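PDB 4MC3: (2Z,6E)-hedycaryol synthase from Kitasatospora setae, which catalyses the magnesium-dependent 1,11-cyclization of (2E,6E)-farnesyl diphosphate, with water, to (2Z,6E)-hedycaryol and diphosphate. Local coordinates for residues A218-V226 / Q235-R243; P205-H216 / Q264-L275. One frame throughout, in Å; residues are numbered along the deposited sequence.

Contact 1 of 2, residues A218-V226 / Q235-R243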
loop_
_atom_site.group_PDB
_atom_site.type_symbol
_atom_site.label_atom_id
_atom_site.label_comp_id
_atom_site.label_asym_id
_atom_site.label_seq_id
_atom_site.Cartn_x
_atom_site.Cartn_y
_atom_site.Cartn_z
ATOM N N ALA A 218 5.288 -1.298 -6.590
ATOM C CA ALA A 218 6.546 -0.986 -5.910
ATOM C C ALA A 218 7.737 -0.951 -6.819
ATOM O O ALA A 218 8.614 -0.067 -6.649
ATOM C CB ALA A 218 6.818 -1.963 -4.803
ATOM N N LEU A 219 7.795 -1.867 -7.781
ATOM C CA LEU A 219 8.936 -1.938 -8.676
ATOM C C LEU A 219 8.922 -0.746 -9.651
ATOM O O LEU A 219 9.984 -0.195 -9.986
ATOM C CB LEU A 219 8.952 -3.256 -9.430
ATOM C CG LEU A 219 9.322 -4.458 -8.579
ATOM C CD1 LEU A 219 8.973 -5.746 -9.256
ATOM C CD2 LEU A 219 10.792 -4.436 -8.192
ATOM N N VAL A 220 7.726 -0.356 -10.095
ATOM C CA VAL A 220 7.619 0.859 -10.922
ATOM C C VAL A 220 8.100 2.048 -10.083
ATOM O O VAL A 220 8.894 2.874 -10.573
ATOM C CB VAL A 220 6.181 1.039 -11.460
ATOM C CG1 VAL A 220 5.956 2.458 -11.997
ATOM C CG2 VAL A 220 5.917 -0.038 -12.478
ATOM N N ASN A 221 7.638 2.159 -8.833
ATOM C CA ASN A 221 8.114 3.186 -7.874
ATOM C C ASN A 221 9.645 3.170 -7.778
ATOM O O ASN A 221 10.259 4.218 -7.834
ATOM C CB ASN A 221 7.439 3.067 -6.495
ATOM C CG ASN A 221 7.983 4.040 -5.452
ATOM O OD1 ASN A 221 9.009 3.779 -4.817
ATOM N ND2 ASN A 221 7.268 5.144 -5.226
ATOM N N ASP A 222 10.255 1.993 -7.692
ATOM C CA ASP A 222 11.699 1.876 -7.543
ATOM C C ASP A 222 12.398 2.502 -8.761
ATOM O O ASP A 222 13.403 3.198 -8.619
ATOM C CB ASP A 222 12.146 0.414 -7.385
ATOM C CG ASP A 222 11.896 -0.170 -6.025
ATOM O OD1 ASP A 222 11.293 0.464 -5.141
ATOM O OD2 ASP A 222 12.327 -1.345 -5.827
ATOM N N VAL A 223 11.886 2.224 -9.947
ATOM C CA VAL A 223 12.491 2.752 -11.170
ATOM C C VAL A 223 12.423 4.282 -11.212
ATOM O O VAL A 223 13.419 4.949 -11.560
ATOM C CB VAL A 223 11.870 2.127 -12.431
ATOM C CG1 VAL A 223 12.344 2.822 -13.704
ATOM C CG2 VAL A 223 12.170 0.626 -12.501
ATOM N N PHE A 224 11.259 4.824 -10.879
ATOM C CA PHE A 224 11.087 6.295 -10.769
ATOM C C PHE A 224 11.836 6.963 -9.608
ATOM O O PHE A 224 12.032 8.168 -9.634
ATOM C CB PHE A 224 9.605 6.698 -10.758
ATOM C CG PHE A 224 8.938 6.593 -12.112
ATOM C CD1 PHE A 224 8.122 5.526 -12.449
ATOM C CD2 PHE A 224 9.129 7.597 -13.064
ATOM C CE1 PHE A 224 7.511 5.441 -13.704
ATOM C CE2 PHE A 224 8.530 7.517 -14.320
ATOM C CZ PHE A 224 7.724 6.433 -14.639
ATOM N N SER A 225 12.249 6.181 -8.612
ATOM C CA SER A 225 12.898 6.642 -7.404
ATOM C C SER A 225 14.416 6.589 -7.475
ATOM O O SER A 225 15.086 7.222 -6.656
ATOM C CB SER A 225 12.467 5.752 -6.221
ATOM O OG SER A 225 11.183 6.083 -5.792
ATOM N N VAL A 226 14.970 5.840 -8.421
ATOM C CA VAL A 226 16.401 5.474 -8.334
ATOM C C VAL A 226 17.269 6.632 -8.768
ATOM O O VAL A 226 18.013 7.162 -7.955
ATOM C CB VAL A 226 16.713 4.189 -9.132
ATOM C CG1 VAL A 226 16.732 4.447 -10.622
ATOM C CG2 VAL A 226 18.009 3.552 -8.666
ATOM N N GLN A 235 19.623 2.221 -0.305
ATOM C CA GLN A 235 20.103 1.027 -0.969
ATOM C C GLN A 235 18.927 0.129 -1.388
ATOM O O GLN A 235 19.090 -0.786 -2.221
ATOM C CB GLN A 235 21.030 0.287 0.019
ATOM C CG GLN A 235 22.214 -0.453 -0.587
ATOM C CD GLN A 235 23.146 0.434 -1.410
ATOM O OE1 GLN A 235 23.199 1.652 -1.229
ATOM N NE2 GLN A 235 23.893 -0.185 -2.318
ATOM N N HIS A 236 17.746 0.390 -0.807
ATOM C CA HIS A 236 16.637 -0.568 -0.790
ATOM C C HIS A 236 15.751 -0.281 -1.972
ATOM O O HIS A 236 14.660 0.309 -1.847
ATOM C CB HIS A 236 15.871 -0.573 0.544
ATOM C CG HIS A 236 16.687 -1.072 1.685
ATOM N ND1 HIS A 236 17.574 -0.271 2.368
ATOM C CD2 HIS A 236 16.796 -2.306 2.228
ATOM C CE1 HIS A 236 18.177 -0.989 3.301
ATOM N NE2 HIS A 236 17.718 -2.225 3.240
ATOM N N ASN A 237 16.211 -0.776 -3.119
ATOM C CA ASN A 237 15.647 -0.451 -4.431
ATOM C C ASN A 237 16.084 -1.585 -5.319
ATOM O O ASN A 237 17.262 -1.926 -5.374
ATOM C CB ASN A 237 16.171 0.890 -4.903
ATOM C CG ASN A 237 15.583 1.348 -6.219
ATOM O OD1 ASN A 237 15.741 0.709 -7.245
ATOM N ND2 ASN A 237 14.917 2.515 -6.189
ATOM N N ALA A 238 15.146 -2.151 -6.047
ATOM C CA ALA A 238 15.440 -3.326 -6.859
ATOM C C ALA A 238 16.487 -3.005 -7.929
ATOM O O ALA A 238 17.279 -3.859 -8.299
ATOM C CB ALA A 238 14.170 -3.851 -7.511
ATOM N N VAL A 239 16.448 -1.801 -8.479
ATOM C CA VAL A 239 17.411 -1.417 -9.503
ATOM C C VAL A 239 18.825 -1.501 -8.948
ATOM O O VAL A 239 19.723 -2.142 -9.514
ATOM C CB VAL A 239 17.137 -0.028 -10.051
ATOM C CG1 VAL A 239 18.228 0.334 -11.065
ATOM C CG2 VAL A 239 15.780 0.048 -10.706
ATOM N N THR A 240 19.004 -0.855 -7.826
ATOM C CA THR A 240 20.297 -0.827 -7.136
ATOM C C THR A 240 20.761 -2.218 -6.740
ATOM O O THR A 240 21.927 -2.530 -6.849
ATOM C CB THR A 240 20.194 0.093 -5.895
ATOM O OG1 THR A 240 19.738 1.363 -6.359
ATOM C CG2 THR A 240 21.515 0.236 -5.187
ATOM N N ILE A 241 19.848 -3.027 -6.210
ATOM C CA ILE A 241 20.169 -4.360 -5.750
ATOM C C ILE A 241 20.723 -5.208 -6.899
ATOM O O ILE A 241 21.718 -5.932 -6.725
ATOM C CB ILE A 241 18.961 -5.012 -5.075
ATOM C CG1 ILE A 241 18.717 -4.343 -3.702
ATOM C CG2 ILE A 241 19.157 -6.500 -4.921
ATOM C CD1 ILE A 241 17.347 -4.623 -3.092
ATOM N N ILE A 242 20.072 -5.149 -8.044
ATOM C CA ILE A 242 20.522 -5.893 -9.245
ATOM C C ILE A 242 21.865 -5.339 -9.740
ATOM O O ILE A 242 22.811 -6.108 -9.968
ATOM C CB ILE A 242 19.455 -5.893 -10.355
ATOM C CG1 ILE A 242 18.217 -6.696 -9.873
ATOM C CG2 ILE A 242 20.013 -6.438 -11.679
ATOM C CD1 ILE A 242 17.002 -6.542 -10.760
ATOM N N ARG A 243 21.950 -4.014 -9.898
ATOM C CA ARG A 243 23.177 -3.372 -10.349
ATOM C C ARG A 243 24.376 -3.747 -9.477
ATOM O O ARG A 243 25.440 -4.097 -10.006
ATOM C CB ARG A 243 22.995 -1.840 -10.370
ATOM C CG ARG A 243 24.099 -1.062 -11.085
ATOM C CD ARG A 243 23.854 0.430 -10.973
ATOM N NE ARG A 243 23.726 0.889 -9.585
ATOM C CZ ARG A 243 24.740 1.066 -8.736
ATOM N NH1 ARG A 243 25.994 0.821 -9.109
ATOM N NH2 ARG A 243 24.494 1.491 -7.497
HETATM O O HOH W 1 12.180 2.223 -3.387
#
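Asp222 and Asn237 bring the two backbones to within 5.5 Å, CA of Asp222 to CA of Asn237, where the C-terminal end of helix 218-225 meets the start of helix 238-243, their axes 76° apart. The amide of Asn237 is used at both ends. Its ND2 donates to the backbone O of Asp222 at 2.9 Å, nearly straight and close to the plane of its own amide. Its OD1 accepts from Val239 N in the carbonyl plane, so Asn237 is the N-cap of its helix. With CG anti to the backbone N (chi1 -177°), the amide lies across the gap and runs counter to the Asp222 side chain, its plane 31° from the carboxylate. Asp222 answers with its carboxylate. OD2 accepts from Ala238 N, the first N-H of the second helix, at 2.9 Å, with the donor above the carboxylate plane. Tyr171 OH also bonds to OD2. OD1 forms a salt bridge with Arg175 and accepts from a water at 2.6 Å; the same water reaches His236 O weakly. Apolar contacts flank these bonds. Leu219 CD2 presses on Ala238 CB at 3.5 Å, tighter than usual for two carbons. Val223 CG2 meets Val239 CG2, and Val226 CG2 packs on Val239 CB at 3.9 Å. Residues Asn221 to Val226 are the first part of the NXXXSXXXE motif. Ser225 OG donates to Asn221 O, and both residues are inferred by similarity to bind magnesium; Asn221 also touches the bound nerolidol. One buried carboxylate, that of Asp222, is thus shared by a helix start, Tyr171, Arg175 and a water. It couples the end of the motif helix to the next helix and to Arg175, a probable substrate-binding residue.

Contact 2 of 2, residues P205-H216 / Q264-L275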
loop_
_atom_site.group_PDB
_atom_site.type_symbol
_atom_site.label_atom_id
_atom_site.label_comp_id
_atom_site.label_asym_id
_atom_site.label_seq_id
_atom_site.Cartn_x
_atom_site.Cartn_y
_atom_site.Cartn_z
ATOM N N PRO A 205 -5.585 -17.512 -4.984
ATOM C CA PRO A 205 -5.523 -16.537 -6.054
ATOM C C PRO A 205 -5.505 -15.095 -5.515
ATOM O O PRO A 205 -4.868 -14.233 -6.126
ATOM C CB PRO A 205 -6.803 -16.822 -6.870
ATOM C CG PRO A 205 -7.072 -18.286 -6.650
ATOM C CD PRO A 205 -6.589 -18.575 -5.261
ATOM N N MET A 206 -6.208 -14.814 -4.415
ATOM C CA MET A 206 -6.230 -13.437 -3.890
ATOM C C MET A 206 -4.857 -13.076 -3.326
ATOM O O MET A 206 -4.384 -11.935 -3.485
ATOM C CB MET A 206 -7.298 -13.247 -2.842
ATOM C CG MET A 206 -7.637 -11.785 -2.547
ATOM S SD MET A 206 -8.440 -11.016 -3.976
ATOM C CE MET A 206 -10.174 -11.176 -3.613
ATOM N N ASN A 207 -4.212 -14.005 -2.651
ATOM C CA ASN A 207 -2.866 -13.742 -2.139
ATOM C C ASN A 207 -1.890 -13.464 -3.273
ATOM O O ASN A 207 -1.031 -12.584 -3.164
ATOM C CB ASN A 207 -2.359 -14.912 -1.262
ATOM C CG ASN A 207 -3.118 -15.077 0.041
ATOM O OD1 ASN A 207 -3.763 -14.180 0.566
ATOM N ND2 ASN A 207 -2.989 -16.266 0.603
ATOM N N LYS A 208 -2.014 -14.209 -4.365
ATOM C CA LYS A 208 -1.157 -14.084 -5.523
ATOM C C LYS A 208 -1.379 -12.745 -6.165
ATOM O O LYS A 208 -0.420 -12.064 -6.621
ATOM C CB LYS A 208 -1.459 -15.227 -6.488
ATOM C CG LYS A 208 -0.673 -15.257 -7.807
ATOM C CD LYS A 208 -1.063 -16.529 -8.565
ATOM C CE LYS A 208 -0.497 -16.554 -9.970
ATOM N NZ LYS A 208 -0.724 -17.860 -10.665
ATOM N N LEU A 209 -2.650 -12.365 -6.280
ATOM C CA LEU A 209 -3.010 -11.050 -6.847
ATOM C C LEU A 209 -2.458 -9.899 -6.005
ATOM O O LEU A 209 -1.919 -8.919 -6.571
ATOM C CB LEU A 209 -4.561 -10.945 -6.912
ATOM C CG LEU A 209 -5.142 -9.613 -7.416
ATOM C CD1 LEU A 209 -4.692 -9.282 -8.814
ATOM C CD2 LEU A 209 -6.664 -9.668 -7.330
ATOM N N ARG A 210 -2.653 -9.998 -4.702
ATOM C CA ARG A 210 -2.228 -8.948 -3.765
ATOM C C ARG A 210 -0.691 -8.774 -3.872
ATOM O O ARG A 210 -0.198 -7.659 -3.979
ATOM C CB ARG A 210 -2.628 -9.328 -2.331
ATOM C CG ARG A 210 -2.205 -8.392 -1.208
ATOM C CD ARG A 210 -2.604 -8.846 0.192
ATOM N NE ARG A 210 -4.052 -8.934 0.260
ATOM C CZ ARG A 210 -4.792 -10.064 0.353
ATOM N NH1 ARG A 210 -4.263 -11.245 0.507
ATOM N NH2 ARG A 210 -6.118 -9.954 0.320
ATOM N N ARG A 211 0.059 -9.859 -3.836
ATOM C CA ARG A 211 1.510 -9.778 -3.922
ATOM C C ARG A 211 1.971 -9.221 -5.241
ATOM O O ARG A 211 2.809 -8.287 -5.288
ATOM C CB ARG A 211 2.162 -11.149 -3.653
ATOM C CG ARG A 211 3.675 -11.110 -3.932
ATOM C CD ARG A 211 4.324 -12.450 -3.614
ATOM N NE ARG A 211 5.686 -12.446 -4.129
ATOM C CZ ARG A 211 6.810 -12.342 -3.427
ATOM N NH1 ARG A 211 6.814 -12.247 -2.117
ATOM N NH2 ARG A 211 7.957 -12.376 -4.094
ATOM N N ALA A 212 1.445 -9.733 -6.352
ATOM C CA ALA A 212 1.879 -9.270 -7.648
ATOM C C ALA A 212 1.506 -7.848 -7.915
ATOM O O ALA A 212 2.295 -7.073 -8.507
ATOM C CB ALA A 212 1.347 -10.180 -8.743
ATOM N N GLY A 213 0.293 -7.443 -7.516
ATOM C CA GLY A 213 -0.108 -6.080 -7.704
ATOM C C GLY A 213 0.764 -5.140 -6.890
ATOM O O GLY A 213 1.202 -4.068 -7.372
ATOM N N ALA A 214 1.020 -5.526 -5.631
ATOM C CA ALA A 214 1.846 -4.695 -4.726
ATOM C C ALA A 214 3.258 -4.565 -5.322
ATOM O O ALA A 214 3.846 -3.474 -5.283
ATOM C CB ALA A 214 1.898 -5.235 -3.310
ATOM N N LEU A 215 3.793 -5.646 -5.862
ATOM C CA LEU A 215 5.136 -5.642 -6.410
ATOM C C LEU A 215 5.211 -4.901 -7.736
ATOM O O LEU A 215 6.206 -4.213 -7.987
ATOM C CB LEU A 215 5.716 -7.041 -6.529
ATOM C CG LEU A 215 6.087 -7.680 -5.171
ATOM C CD1 LEU A 215 6.632 -9.086 -5.422
ATOM C CD2 LEU A 215 7.042 -6.837 -4.278
ATOM N N HIS A 216 4.180 -4.968 -8.556
ATOM C CA HIS A 216 4.182 -4.168 -9.793
ATOM C C HIS A 216 4.327 -2.682 -9.472
ATOM O O HIS A 216 5.206 -1.972 -9.977
ATOM C CB HIS A 216 2.911 -4.393 -10.573
ATOM C CG HIS A 216 2.863 -3.688 -11.886
ATOM N ND1 HIS A 216 2.617 -2.341 -12.006
ATOM C CD2 HIS A 216 3.049 -4.155 -13.152
ATOM C CE1 HIS A 216 2.625 -2.009 -13.298
ATOM N NE2 HIS A 216 2.877 -3.089 -14.009
ATOM N N GLN A 264 5.124 -9.345 -13.077
ATOM C CA GLN A 264 4.073 -9.077 -12.104
ATOM C C GLN A 264 2.721 -8.822 -12.764
ATOM O O GLN A 264 1.695 -9.301 -12.247
ATOM C CB GLN A 264 4.411 -7.932 -11.120
ATOM C CG GLN A 264 5.721 -8.053 -10.363
ATOM C CD GLN A 264 5.865 -9.417 -9.758
ATOM O OE1 GLN A 264 5.009 -9.898 -9.010
ATOM N NE2 GLN A 264 6.947 -10.087 -10.115
ATOM N N LEU A 265 2.735 -8.043 -13.842
ATOM C CA LEU A 265 1.528 -7.794 -14.616
ATOM C C LEU A 265 0.863 -9.078 -15.073
ATOM O O LEU A 265 -0.359 -9.243 -14.907
ATOM C CB LEU A 265 1.765 -6.875 -15.806
ATOM C CG LEU A 265 0.543 -6.715 -16.706
ATOM C CD1 LEU A 265 -0.655 -6.103 -15.987
ATOM C CD2 LEU A 265 0.994 -5.891 -17.915
ATOM N N HIS A 266 1.644 -9.967 -15.673
ATOM C CA HIS A 266 1.078 -11.212 -16.157
ATOM C C HIS A 266 0.599 -12.116 -15.029
ATOM O O HIS A 266 -0.415 -12.788 -15.169
ATOM C CB HIS A 266 2.038 -11.880 -17.124
ATOM C CG HIS A 266 2.107 -11.156 -18.440
ATOM N ND1 HIS A 266 1.132 -11.287 -19.405
ATOM C CD2 HIS A 266 2.973 -10.225 -18.907
ATOM C CE1 HIS A 266 1.422 -10.507 -20.431
ATOM N NE2 HIS A 266 2.533 -9.849 -20.153
ATOM N N THR A 267 1.251 -12.028 -13.859
ATOM C CA THR A 267 0.795 -12.709 -12.666
ATOM C C THR A 267 -0.553 -12.132 -12.153
ATOM O O THR A 267 -1.425 -12.894 -11.694
ATOM C CB THR A 267 1.883 -12.669 -11.573
ATOM O OG1 THR A 267 3.092 -13.276 -12.077
ATOM C CG2 THR A 267 1.474 -13.412 -10.363
ATOM N N VAL A 268 -0.713 -10.807 -12.221
ATOM C CA VAL A 268 -1.997 -10.179 -11.888
ATOM C C VAL A 268 -3.113 -10.699 -12.807
ATOM O O VAL A 268 -4.186 -11.069 -12.325
ATOM C CB VAL A 268 -1.940 -8.634 -11.908
ATOM C CG1 VAL A 268 -3.332 -8.012 -11.946
ATOM C CG2 VAL A 268 -1.145 -8.181 -10.668
ATOM N N LEU A 269 -2.823 -10.736 -14.110
ATOM C CA LEU A 269 -3.810 -11.162 -15.131
ATOM C C LEU A 269 -4.229 -12.602 -14.872
ATOM O O LEU A 269 -5.434 -12.939 -14.822
ATOM C CB LEU A 269 -3.254 -10.964 -16.536
ATOM C CG LEU A 269 -3.164 -9.516 -17.024
ATOM C CD1 LEU A 269 -2.290 -9.396 -18.270
ATOM C CD2 LEU A 269 -4.555 -8.933 -17.261
ATOM N N GLN A 270 -3.238 -13.447 -14.639
ATOM C CA GLN A 270 -3.485 -14.859 -14.319
ATOM C C GLN A 270 -4.269 -15.031 -13.030
ATOM O O GLN A 270 -5.213 -15.803 -12.982
ATOM C CB GLN A 270 -2.166 -15.635 -14.221
ATOM C CG GLN A 270 -2.350 -17.156 -14.150
ATOM C CD GLN A 270 -1.049 -17.940 -13.928
ATOM O OE1 GLN A 270 0.056 -17.426 -14.101
ATOM N NE2 GLN A 270 -1.189 -19.205 -13.537
ATOM N N ALA A 271 -3.872 -14.318 -11.964
ATOM C CA ALA A 271 -4.517 -14.477 -10.673
ATOM C C ALA A 271 -6.001 -14.083 -10.711
ATOM O O ALA A 271 -6.826 -14.618 -9.948
ATOM C CB ALA A 271 -3.819 -13.662 -9.605
ATOM N N ARG A 272 -6.308 -13.044 -11.489
ATOM C CA ARG A 272 -7.709 -12.627 -11.634
ATOM C C ARG A 272 -8.569 -13.736 -12.212
ATOM O O ARG A 272 -9.667 -13.982 -11.734
ATOM C CB ARG A 272 -7.836 -11.366 -12.473
ATOM C CG ARG A 272 -7.360 -10.135 -11.701
ATOM C CD ARG A 272 -7.598 -8.860 -12.502
ATOM N NE ARG A 272 -9.018 -8.497 -12.484
ATOM C CZ ARG A 272 -9.554 -7.497 -13.181
ATOM N NH1 ARG A 272 -8.812 -6.747 -14.000
ATOM N NH2 ARG A 272 -10.849 -7.256 -13.080
ATOM N N GLN A 273 -8.034 -14.425 -13.213
ATOM C CA GLN A 273 -8.749 -15.556 -13.815
ATOM C C GLN A 273 -8.921 -16.669 -12.808
ATOM O O GLN A 273 -10.000 -17.266 -12.685
ATOM C CB GLN A 273 -8.000 -16.043 -15.064
ATOM C CG GLN A 273 -8.154 -15.079 -16.231
ATOM C CD GLN A 273 -9.597 -14.569 -16.406
ATOM O OE1 GLN A 273 -10.500 -15.338 -16.760
ATOM N NE2 GLN A 273 -9.816 -13.268 -16.149
ATOM N N GLU A 274 -7.842 -16.966 -12.094
ATOM C CA GLU A 274 -7.831 -18.011 -11.095
ATOM C C GLU A 274 -8.792 -17.690 -9.951
ATOM O O GLU A 274 -9.424 -18.581 -9.372
ATOM C CB GLU A 274 -6.401 -18.244 -10.596
ATOM C CG GLU A 274 -5.507 -18.898 -11.657
ATOM C CD GLU A 274 -4.039 -18.931 -11.285
ATOM O OE1 GLU A 274 -3.636 -18.342 -10.256
ATOM O OE2 GLU A 274 -3.268 -19.543 -12.046
ATOM N N LEU A 275 -8.940 -16.406 -9.637
ATOM C CA LEU A 275 -9.860 -16.025 -8.597
ATOM C C LEU A 275 -11.304 -16.353 -8.962
ATOM O O LEU A 275 -12.063 -16.850 -8.141
ATOM C CB LEU A 275 -9.714 -14.532 -8.315
ATOM C CG LEU A 275 -10.674 -13.908 -7.331
ATOM C CD1 LEU A 275 -10.604 -14.517 -5.930
ATOM C CD2 LEU A 275 -10.448 -12.391 -7.254
#
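Lys208 and Glu274 form a salt bridge across an antiparallel helix pair of the all-alpha class I terpene cyclase fold. Lys208 NZ donates to Glu274 OE1 at 3.0 Å, on the syn side of the carboxylate, and more weakly to OE2. Gln270 NE2, one turn earlier, also points at OE2, but this bond is short and bent, and NE2 lies close to Lys208 NZ, a second donor, so the amide as modelled is doubtful. The lysine chain is extended throughout (chi1 179°) and carries NZ over the other helix as a knob among Thr267, Gln270, Ala271 and Glu274. Replacing the lysine with an alanine would probably leave Glu274 without its charge mate and uncover the methyls of Thr267 and Ala271, which the lysine's CG and CE now touch.

Inward of the bridge the axes of the two segments come within 8.3 Å and cross at -153°. Small residues allow this: Ala212 CB rests on Thr267 CG2 at 3.6 Å, and Ala271 CB faces the backbone of Pro205 and Leu209. Leu209 CD1 meets Val268 CG1 at 3.6 Å. Helix 286-309 covers this side, with Ala296 on Leu209 and Tyr295 on Met206. At one end the Pro205 ring lies against the backbone of Glu274 and Leu275, while Met206 CE touches Leu275 CD2. At the other end Gln264 bends back at chi2 (-48°), placing OE1 beside Ala212 and Leu215, and the His216 ring turns an edge to Leu265 N. Between the ends, Val268 CG2 lies 3.5 Å from Gly213 N and also reaches Ala212 CB.

Both contacts use helix 204-225. Contact 2 takes its first half and contact 1 its last turns, with centres about 20 Å apart. The second partners are successive helices, 238-246 and 250-282. The two contacts touch where Leu219 CD1 packs on Gln264 CG. Contact 1 is small and mostly buried, with 325 Å² between its segments, and polar bonds to a helix start dominate it beside the probable metal and substrate sites. Contact 2 buries 797 Å² and is mainly apolar, its salt bridge lying at the partly exposed margin. Helix 250-282 also backs contact 1, through Val257 against Val223 and Val239.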